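Local structure of putative secreted protein (Streptomyces coelicolor A3, 2QF9) at residues R14-S17 / V18-Q21; N52-G55 / M56-W60; V140-E143 / K144-A147. The protein is of unknown function, a putative secreted, mainly helical protein of the DUF305 family, which belongs to the ferritin-like clan. All coordinates share one frame; numbering follows the deposited sequence.

Contact 1. Residues R14-S17 / V18-Q21; sequences RDMS and VHHQ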
ATOM      1  N   ARG A  14      -3.466 -15.647  -0.557  1.00 12.44           N
ATOM      2  CA  ARG A  14      -2.137 -15.776  -1.174  0.50 12.61           C
ATOM      3  C   ARG A  14      -2.134 -15.262  -2.616  1.00 12.85           C
ATOM      4  O   ARG A  14      -1.298 -14.414  -3.006  1.00 13.79           O
ATOM      5  CB  ARG A  14      -1.667 -17.238  -1.161  0.50 12.41           C
ATOM      6  CG  ARG A  14      -1.173 -17.726   0.181  0.50 12.40           C
ATOM      7  CD  ARG A  14      -0.662 -19.159   0.101  0.50 13.54           C
ATOM      8  NE  ARG A  14      -0.321 -19.651   1.433  0.50 15.15           N
ATOM      9  CZ  ARG A  14      -1.010 -20.559   2.126  0.50 14.98           C
ATOM     10  NH1 ARG A  14      -0.597 -20.898   3.338  0.50 12.26           N
ATOM     11  NH2 ARG A  14      -2.084 -21.141   1.612  0.50 15.83           N
ATOM     12  N   ASP A  15      -3.078 -15.774  -3.404  1.00 12.08           N
ATOM     13  CA  ASP A  15      -3.123 -15.528  -4.848  1.00 11.83           C
ATOM     14  C   ASP A  15      -3.506 -14.089  -5.145  1.00 10.93           C
ATOM     15  O   ASP A  15      -2.849 -13.419  -5.952  1.00 10.90           O
ATOM     16  CB  ASP A  15      -4.113 -16.483  -5.523  1.00 11.49           C
ATOM     17  CG  ASP A  15      -3.624 -17.943  -5.550  1.00 12.96           C
ATOM     18  OD1 ASP A  15      -2.468 -18.234  -5.184  1.00 14.97           O
ATOM     19  OD2 ASP A  15      -4.419 -18.791  -5.985  1.00 16.05           O
HETATM   20  N   MSE A  16      -4.542 -13.591  -4.477  1.00 10.92           N
HETATM   21  CA  MSE A  16      -4.960 -12.227  -4.747  1.00 10.64           C
HETATM   22  C   MSE A  16      -3.901 -11.235  -4.250  1.00 10.38           C
HETATM   23  O   MSE A  16      -3.755 -10.156  -4.828  1.00 10.07           O
HETATM   24  CB  MSE A  16      -6.365 -11.942  -4.185  1.00 10.72           C
HETATM   25  CG  MSE A  16      -6.931 -10.631  -4.636  1.00 10.41           C
HETATM   26 SE   MSE A  16      -7.149 -10.494  -6.604  1.00 18.76          SE
HETATM   27  CE  MSE A  16      -8.923 -11.195  -6.648  1.00 21.45           C
ATOM     28  N   SER A  17      -3.142 -11.583  -3.200  1.00 10.71           N
ATOM     29  CA  SER A  17      -2.052 -10.690  -2.768  1.00 11.48           C
ATOM     30  C   SER A  17      -0.982 -10.503  -3.864  1.00 11.34           C
ATOM     31  O   SER A  17      -0.529  -9.375  -4.126  1.00 11.32           O
ATOM     32  CB  SER A  17      -1.426 -11.170  -1.458  1.00 11.18           C
ATOM     33  OG  SER A  17      -2.341 -10.937  -0.402  1.00 11.96           O
ATOM     34  N   VAL A  18      -0.591 -11.606  -4.504  1.00 11.21           N
ATOM     35  CA  VAL A  18       0.353 -11.539  -5.626  1.00 10.97           C
ATOM     36  C   VAL A  18      -0.252 -10.743  -6.802  1.00  9.82           C
ATOM     37  O   VAL A  18       0.433  -9.944  -7.437  1.00 10.00           O
ATOM     38  CB  VAL A  18       0.800 -12.954  -6.065  1.00 11.10           C
ATOM     39  CG1 VAL A  18       1.680 -12.881  -7.313  1.00 12.91           C
ATOM     40  CG2 VAL A  18       1.557 -13.661  -4.931  1.00 13.10           C
ATOM     41  N   HIS A  19      -1.540 -10.958  -7.073  1.00  9.32           N
ATOM     42  CA  HIS A  19      -2.224 -10.260  -8.170  1.00  9.54           C
ATOM     43  C   HIS A  19      -2.227  -8.741  -7.912  1.00  9.37           C
ATOM     44  O   HIS A  19      -1.845  -7.935  -8.787  1.00  9.89           O
ATOM     45  CB  HIS A  19      -3.648 -10.787  -8.274  1.00  8.97           C
ATOM     46  CG  HIS A  19      -4.269 -10.646  -9.638  1.00  9.67           C
ATOM     47  ND1 HIS A  19      -5.085  -9.591  -9.974  1.00 11.34           N
ATOM     48  CD2 HIS A  19      -4.256 -11.473 -10.714  1.00 12.03           C
ATOM     49  CE1 HIS A  19      -5.542  -9.766 -11.206  1.00 10.91           C
ATOM     50  NE2 HIS A  19      -5.045 -10.891 -11.683  1.00 13.04           N
ATOM     51  N   HIS A  20      -2.617  -8.369  -6.690  1.00  8.91           N
ATOM     52  CA  HIS A  20      -2.643  -6.970  -6.250  1.00  9.49           C
ATOM     53  C   HIS A  20      -1.254  -6.325  -6.372  1.00  9.21           C
ATOM     54  O   HIS A  20      -1.117  -5.188  -6.863  1.00  8.53           O
ATOM     55  CB  HIS A  20      -3.132  -6.890  -4.799  1.00  9.10           C
ATOM     56  CG  HIS A  20      -4.624  -6.814  -4.664  1.00 10.56           C
ATOM     57  ND1 HIS A  20      -5.498  -7.354  -5.592  1.00 11.30           N
ATOM     58  CD2 HIS A  20      -5.393  -6.258  -3.700  1.00 10.33           C
ATOM     59  CE1 HIS A  20      -6.739  -7.101  -5.215  1.00 12.50           C
ATOM     60  NE2 HIS A  20      -6.704  -6.453  -4.064  1.00 10.70           N
ATOM     61  N   GLN A  21      -0.229  -7.050  -5.931  1.00  9.89           N
ATOM     62  CA  GLN A  21       1.147  -6.567  -6.020  1.00 10.40           C
ATOM     63  C   GLN A  21       1.495  -6.078  -7.438  1.00 10.42           C
ATOM     64  O   GLN A  21       2.130  -5.024  -7.607  1.00 10.05           O
ATOM     65  CB  GLN A  21       2.116  -7.679  -5.614  1.00 11.71           C
ATOM     66  CG  GLN A  21       3.566  -7.250  -5.614  1.00 16.12           C
ATOM     67  CD  GLN A  21       4.476  -8.363  -5.124  1.00 22.15           C
ATOM     68  OE1 GLN A  21       4.567  -9.436  -5.740  1.00 24.78           O
ATOM     69  NE2 GLN A  21       5.160  -8.112  -4.002  1.00 24.93           N
TER
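Selenomethionine Met16 and His20, one helical turn apart, make the close-packed side of this stretch. The Met16 side chain crosses the imidazole at a slant: its CG lies 3.6 Å from CE1 of His20, and its SE sits 4.4 Å from the centroid of that ring. With CG anti to the backbone N (chi1 -170°) and the chain bent at chi2 and chi3, the selenium is swung forward along the helix and comes to lie by both histidines, 4.7 Å from the centroid of the His19 ring as well. These are Met-aromatic contacts of oblique geometry, and Met130 of helix 109-137 and Met150 of helix 141-167 add to the same buried cluster. The histidines' outer nitrogens are both engaged, NE2 of His20 with Gln53 OE1 and NE2 of His19 with Pro93 O. All of this belongs to helix 8-31 of the helical bundle; the shortest of the four i to i+4 backbone bonds here joins His20 N to Met16 O at 2.8 Å. The other side of the turn is looser. Val18 is exposed and meets the preceding turn chiefly through CG2, 3.5 Å from Arg14 O. Gln21, also exposed, touches the preceding turn through CB, 3.5 Å from Ser17 O, while its extended chain carries the amide off toward Arg54.

Contact 2. Residues N52-G55 / M56-W60; sequences NQRG and MMIGW
Ile58 lays its CD1 methyl over one face of the Arg54 guanidinium, 3.5 Å from CZ and above the centre of the group. Arg54 reaches this spot by running straight out from CG to NE (chi2 171°, chi3 176°), so that the methyl meets CG as well as the flat end. The contact is aliphatic against a planar cation. With an alanine here in place of Arg54 the guanidinium is gone, and the Ile58 methyl is likely to lose the flat face it packs on, leaving a gap next to Asn52 of the second subunit.

The two selenomethionines set methyl groups against polar atoms: the extended chain of Met56 takes CE to 3.2 Å from Asn52 ND2, a close van der Waals approach, while Met57 bends at chi3 (-64°) and returns its CE to 3.5 Å from Gln53 O.

The hydrogen bonds are those of an alpha-helix, here helix 37-63 of the bundle: Ile58 N to Arg54 O is 2.9 Å and Gly59 N to Gly55 O is 2.8 Å. Trp60 NE1 bonds to Gly59 O of the second subunit, and the reverse bond is made too.

Gly55 and Gly59 have no side chains, and Asn52 and Met56 both pack on Gly55 of the partner; small glycines and selenomethionine thus mix with Asn52 and Arg54, chemistry consistent with a close helix-to-helix dimer interface, its subunits joined by the two reciprocal tryptophan bonds.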
ATOM      1  N   ASN A  52      -3.561  -1.613   0.027  1.00 10.16           N
ATOM      2  CA  ASN A  52      -4.247  -1.716   1.322  1.00 10.43           C
ATOM      3  C   ASN A  52      -4.878  -3.102   1.466  1.00 10.05           C
ATOM      4  O   ASN A  52      -4.687  -3.801   2.486  1.00  8.75           O
ATOM      5  CB  ASN A  52      -5.308  -0.631   1.478  1.00 11.09           C
ATOM      6  CG  ASN A  52      -5.962  -0.664   2.842  1.00 12.24           C
ATOM      7  OD1 ASN A  52      -5.284  -0.531   3.872  1.00 16.06           O
ATOM      8  ND2 ASN A  52      -7.267  -0.855   2.865  1.00 15.59           N
ATOM      9  N   GLN A  53      -5.612  -3.527   0.434  1.00  9.56           N
ATOM     10  CA  GLN A  53      -6.229  -4.857   0.450  1.00 10.17           C
ATOM     11  C   GLN A  53      -5.188  -5.988   0.527  1.00 10.64           C
ATOM     12  O   GLN A  53      -5.409  -7.006   1.208  1.00 10.37           O
ATOM     13  CB  GLN A  53      -7.133  -5.039  -0.761  1.00 10.82           C
ATOM     14  CG  GLN A  53      -8.316  -4.083  -0.770  1.00 11.77           C
ATOM     15  CD  GLN A  53      -9.164  -4.208  -2.022  1.00 14.65           C
ATOM     16  OE1 GLN A  53      -8.759  -4.834  -2.998  1.00 15.69           O
ATOM     17  NE2 GLN A  53     -10.347  -3.596  -2.003  1.00 14.63           N
ATOM     18  N   ARG A  54      -4.062  -5.814  -0.175  1.00 10.74           N
ATOM     19  CA  ARG A  54      -2.966  -6.759  -0.046  1.00 10.50           C
ATOM     20  C   ARG A  54      -2.491  -6.873   1.410  1.00 11.05           C
ATOM     21  O   ARG A  54      -2.325  -7.993   1.915  1.00 10.59           O
ATOM     22  CB  ARG A  54      -1.819  -6.394  -0.982  1.00 10.84           C
ATOM     23  CG  ARG A  54      -0.655  -7.342  -0.874  1.00 10.68           C
ATOM     24  CD  ARG A  54       0.371  -7.076  -1.958  1.00 12.42           C
ATOM     25  NE  ARG A  54       1.549  -7.935  -1.798  1.00 12.73           N
ATOM     26  CZ  ARG A  54       2.609  -7.608  -1.064  1.00 15.36           C
ATOM     27  NH1 ARG A  54       2.629  -6.472  -0.364  1.00 14.64           N
ATOM     28  NH2 ARG A  54       3.643  -8.434  -1.004  1.00 13.67           N
ATOM     29  N   GLY A  55      -2.276  -5.729   2.075  1.00  9.95           N
ATOM     30  CA  GLY A  55      -1.924  -5.729   3.502  1.00 10.81           C
ATOM     31  C   GLY A  55      -2.961  -6.444   4.364  1.00 10.85           C
ATOM     32  O   GLY A  55      -2.595  -7.195   5.270  1.00 10.22           O
HETATM   33  N   MSE A  56      -4.251  -6.217   4.099  1.00 10.70           N
HETATM   34  CA  MSE A  56      -5.317  -6.906   4.853  1.00 11.76           C
HETATM   35  C   MSE A  56      -5.165  -8.427   4.742  1.00 11.41           C
HETATM   36  O   MSE A  56      -5.133  -9.141   5.752  1.00 10.73           O
HETATM   37  CB  MSE A  56      -6.719  -6.474   4.378  1.00 11.59           C
HETATM   38  CG  MSE A  56      -7.076  -5.031   4.701  1.00 13.06           C
HETATM   39 SE   MSE A  56      -8.725  -4.608   3.737  1.00 16.04          SE
HETATM   40  CE  MSE A  56      -9.212  -2.886   4.475  1.00 18.18           C
HETATM   41  N   MSE A  57      -5.017  -8.909   3.513  1.00 11.08           N
HETATM   42  CA  MSE A  57      -4.950 -10.353   3.263  1.00 11.25           C
HETATM   43  C   MSE A  57      -3.674 -11.002   3.818  1.00 11.30           C
HETATM   44  O   MSE A  57      -3.706 -12.119   4.404  1.00 11.60           O
HETATM   45  CB  MSE A  57      -5.137 -10.619   1.763  1.00 10.84           C
HETATM   46  CG  MSE A  57      -6.560 -10.253   1.321  1.00 11.10           C
HETATM   47 SE   MSE A  57      -6.872 -10.654  -0.570  1.00 13.99          SE
HETATM   48  CE  MSE A  57      -5.561  -9.383  -1.335  1.00 11.60           C
ATOM     49  N   ILE A  58      -2.557 -10.291   3.665  1.00 10.57           N
ATOM     50  CA  ILE A  58      -1.292 -10.737   4.252  1.00 10.55           C
ATOM     51  C   ILE A  58      -1.395 -10.750   5.788  1.00 10.28           C
ATOM     52  O   ILE A  58      -0.927 -11.689   6.444  1.00 10.60           O
ATOM     53  CB  ILE A  58      -0.114  -9.881   3.779  1.00 10.84           C
ATOM     54  CG1 ILE A  58       0.136 -10.164   2.281  1.00  9.83           C
ATOM     55  CG2 ILE A  58       1.133 -10.203   4.615  1.00 11.87           C
ATOM     56  CD1 ILE A  58       1.192  -9.304   1.634  1.00 13.57           C
ATOM     57  N   GLY A  59      -2.041  -9.725   6.338  1.00 10.68           N
ATOM     58  CA  GLY A  59      -2.279  -9.643   7.778  1.00 10.25           C
ATOM     59  C   GLY A  59      -3.127 -10.803   8.291  1.00 11.01           C
ATOM     60  O   GLY A  59      -2.886 -11.332   9.392  1.00 10.98           O
ATOM     61  N   TRP A  60      -4.097 -11.228   7.481  1.00  9.83           N
ATOM     62  CA  TRP A  60      -4.922 -12.394   7.854  1.00 10.91           C
ATOM     63  C   TRP A  60      -4.074 -13.655   7.875  1.00 11.35           C
ATOM     64  O   TRP A  60      -4.109 -14.428   8.840  1.00 11.45           O
ATOM     65  CB  TRP A  60      -6.163 -12.538   6.955  1.00 10.86           C
ATOM     66  CG  TRP A  60      -7.132 -11.377   7.073  1.00 11.73           C
ATOM     67  CD1 TRP A  60      -7.286 -10.531   8.148  1.00 10.51           C
ATOM     68  CD2 TRP A  60      -8.066 -10.935   6.083  1.00 11.42           C
ATOM     69  NE1 TRP A  60      -8.269  -9.590   7.884  1.00 10.28           N
ATOM     70  CE2 TRP A  60      -8.759  -9.816   6.623  1.00 11.68           C
ATOM     71  CE3 TRP A  60      -8.394 -11.382   4.793  1.00 11.49           C
ATOM     72  CZ2 TRP A  60      -9.759  -9.133   5.914  1.00 11.64           C
ATOM     73  CZ3 TRP A  60      -9.394 -10.689   4.079  1.00 11.52           C
ATOM     74  CH2 TRP A  60     -10.060  -9.579   4.648  1.00 11.07           C
TER

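Contact 3. Residues V140-E143 / K144-A147; sequences VGVE and KRLA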
ATOM      1  N   VAL A 140     -14.582 -17.220   5.512  1.00 16.75           N
ATOM      2  CA  VAL A 140     -14.354 -16.114   6.434  1.00 16.50           C
ATOM      3  C   VAL A 140     -15.122 -14.868   5.974  1.00 16.43           C
ATOM      4  O   VAL A 140     -14.926 -14.373   4.853  1.00 16.40           O
ATOM      5  CB  VAL A 140     -12.832 -15.793   6.586  1.00 16.08           C
ATOM      6  CG1 VAL A 140     -12.633 -14.553   7.426  1.00 16.70           C
ATOM      7  CG2 VAL A 140     -12.079 -16.979   7.185  1.00 16.49           C
ATOM      8  N   GLY A 141     -16.002 -14.383   6.843  1.00 15.90           N
ATOM      9  CA  GLY A 141     -16.954 -13.335   6.486  1.00 15.66           C
ATOM     10  C   GLY A 141     -16.299 -12.085   5.928  1.00 15.80           C
ATOM     11  O   GLY A 141     -16.702 -11.591   4.874  1.00 15.93           O
ATOM     12  N   VAL A 142     -15.274 -11.573   6.625  1.00 15.35           N
ATOM     13  CA  VAL A 142     -14.628 -10.335   6.197  1.00 15.76           C
ATOM     14  C   VAL A 142     -13.939 -10.507   4.827  1.00 15.00           C
ATOM     15  O   VAL A 142     -13.907  -9.575   4.023  1.00 14.29           O
ATOM     16  CB  VAL A 142     -13.657  -9.786   7.286  1.00 16.42           C
ATOM     17  CG1 VAL A 142     -12.525 -10.771   7.586  1.00 17.12           C
ATOM     18  CG2 VAL A 142     -13.131  -8.430   6.915  1.00 18.71           C
ATOM     19  N   GLU A 143     -13.413 -11.703   4.587  1.00 14.37           N
ATOM     20  CA  GLU A 143     -12.755 -12.042   3.315  1.00 15.07           C
ATOM     21  C   GLU A 143     -13.751 -12.177   2.159  1.00 15.54           C
ATOM     22  O   GLU A 143     -13.491 -11.678   1.056  1.00 15.09           O
ATOM     23  CB  GLU A 143     -11.922 -13.311   3.456  1.00 15.12           C
ATOM     24  CG  GLU A 143     -10.987 -13.525   2.276  1.00 16.27           C
ATOM     25  CD  GLU A 143     -10.012 -14.669   2.474  1.00 17.11           C
ATOM     26  OE1 GLU A 143      -9.981 -15.258   3.575  1.00 17.68           O
ATOM     27  OE2 GLU A 143      -9.267 -14.966   1.519  1.00 15.52           O
ATOM     28  N   LYS A 144     -14.873 -12.859   2.412  1.00 15.54           N
ATOM     29  CA  LYS A 144     -15.982 -12.941   1.445  1.00 16.68           C
ATOM     30  C   LYS A 144     -16.477 -11.543   1.047  1.00 15.46           C
ATOM     31  O   LYS A 144     -16.663 -11.251  -0.141  1.00 15.65           O
ATOM     32  CB  LYS A 144     -17.143 -13.763   2.021  1.00 16.56           C
ATOM     33  CG  LYS A 144     -16.873 -15.257   2.067  1.00 18.46           C
ATOM     34  CD  LYS A 144     -18.041 -16.012   2.702  1.00 19.68           C
ATOM     35  CE  LYS A 144     -19.191 -16.257   1.721  1.00 25.67           C
ATOM     36  NZ  LYS A 144     -20.446 -16.681   2.456  1.00 26.59           N
ATOM     37  N   ARG A 145     -16.679 -10.678   2.041  1.00 15.02           N
ATOM     38  CA  ARG A 145     -17.176  -9.336   1.795  1.00 15.24           C
ATOM     39  C   ARG A 145     -16.163  -8.511   1.025  1.00 14.69           C
ATOM     40  O   ARG A 145     -16.541  -7.722   0.152  1.00 14.62           O
ATOM     41  CB  ARG A 145     -17.561  -8.644   3.095  1.00 15.54           C
ATOM     42  CG  ARG A 145     -18.766  -9.305   3.763  1.00 17.56           C
ATOM     43  CD  ARG A 145     -19.394  -8.435   4.837  1.00 21.78           C
ATOM     44  NE  ARG A 145     -18.439  -8.054   5.872  1.00 26.09           N
ATOM     45  CZ  ARG A 145     -18.199  -8.750   6.984  1.00 27.11           C
ATOM     46  NH1 ARG A 145     -18.846  -9.888   7.231  1.00 28.06           N
ATOM     47  NH2 ARG A 145     -17.309  -8.296   7.857  1.00 29.60           N
ATOM     48  N   LEU A 146     -14.881  -8.705   1.347  1.00 14.09           N
ATOM     49  CA  LEU A 146     -13.818  -8.017   0.624  1.00 13.78           C
ATOM     50  C   LEU A 146     -13.843  -8.404  -0.844  1.00 13.59           C
ATOM     51  O   LEU A 146     -13.787  -7.527  -1.724  1.00 13.74           O
ATOM     52  CB  LEU A 146     -12.432  -8.298   1.229  1.00 13.79           C
ATOM     53  CG  LEU A 146     -11.328  -7.306   0.755  1.00 14.96           C
ATOM     54  CD1 LEU A 146     -11.524  -5.899   1.318  1.00 16.92           C
ATOM     55  CD2 LEU A 146      -9.962  -7.821   1.174  1.00 15.59           C
ATOM     56  N   ALA A 147     -13.950  -9.708  -1.095  1.00 13.53           N
ATOM     57  CA  ALA A 147     -14.020 -10.254  -2.455  1.00 13.77           C
ATOM     58  C   ALA A 147     -15.235  -9.689  -3.223  1.00 14.19           C
ATOM     59  O   ALA A 147     -15.113  -9.261  -4.371  1.00 13.42           O
ATOM     60  CB  ALA A 147     -14.048 -11.786  -2.402  1.00 13.91           C
TER
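Arg145 folds back over the first turn of its helix and sets one face of its guanidinium against the backbone at Gly141 and Val142. The bend at chi3 (-57°) turns the chain toward the helix start: NH1 comes to 3.6 Å from Gly141 C, and NH2 to 3.8 Å from Val142 CA. Gly141 O lies beneath that same face, toward its rim, and meets the aliphatic part too, with Arg145 CG 3.3 Å away. Gly141 carries no side chain where NH1 approaches.

Val142 holds an unusual conformation for a helix, CG1 wedged between the backbone N and the carbonyl carbon (chi1 61°), while CG2 stands anti to the N; its CB is 4.0 Å from Arg145 NH2. Lys144 sends CG past the N-cap residue Val140, 3.5 Å from the carbonyl O, before a bend at chi3 leads its amine away. The same oxygen receives Lys144 N at 2.9 Å in a nearly straight bond, the first i to i+4 bond of the helix. Glu143 is extended, and its carboxylate runs inward to lie near Asp9, a pair of like charges that may raise the affinity of one of them for a proton; Asp9 also accepts a bond from Val140 N.

This is the opening of helix 141-167, just after the Cys134-Cys138 disulfide at the end of helix 109-137. Val142 and Leu146 pack on Trp60 of helix 37-63, Ala147 meets Phe12 of helix 8-31 as well as Cys134, and Val140 and Val142 touch Leu63 of the second subunit.

Overall arrangement
The three contacts lie on three different helices of one bundle, and contact 2 touches both of the others. Its centre is 10 Å from that of contact 1, where His20 NE2 and Gln53 OE1 lie 2.8 Å apart in a probable hydrogen bond and Ser17 O meets Arg54 CD at 3.3 Å. Toward contact 3, 12 Å between centres, Trp60 CZ3 packs 3.7 Å from Glu143 CB and Met56 SE 3.9 Å from Leu146 CD1. Contacts 1 and 3 do not touch; their nearest atoms are about 6 Å apart. Contact 1 is the most central, about 7 Å from the chain centre, whereas contacts 2 and 3 both reach the second subunit.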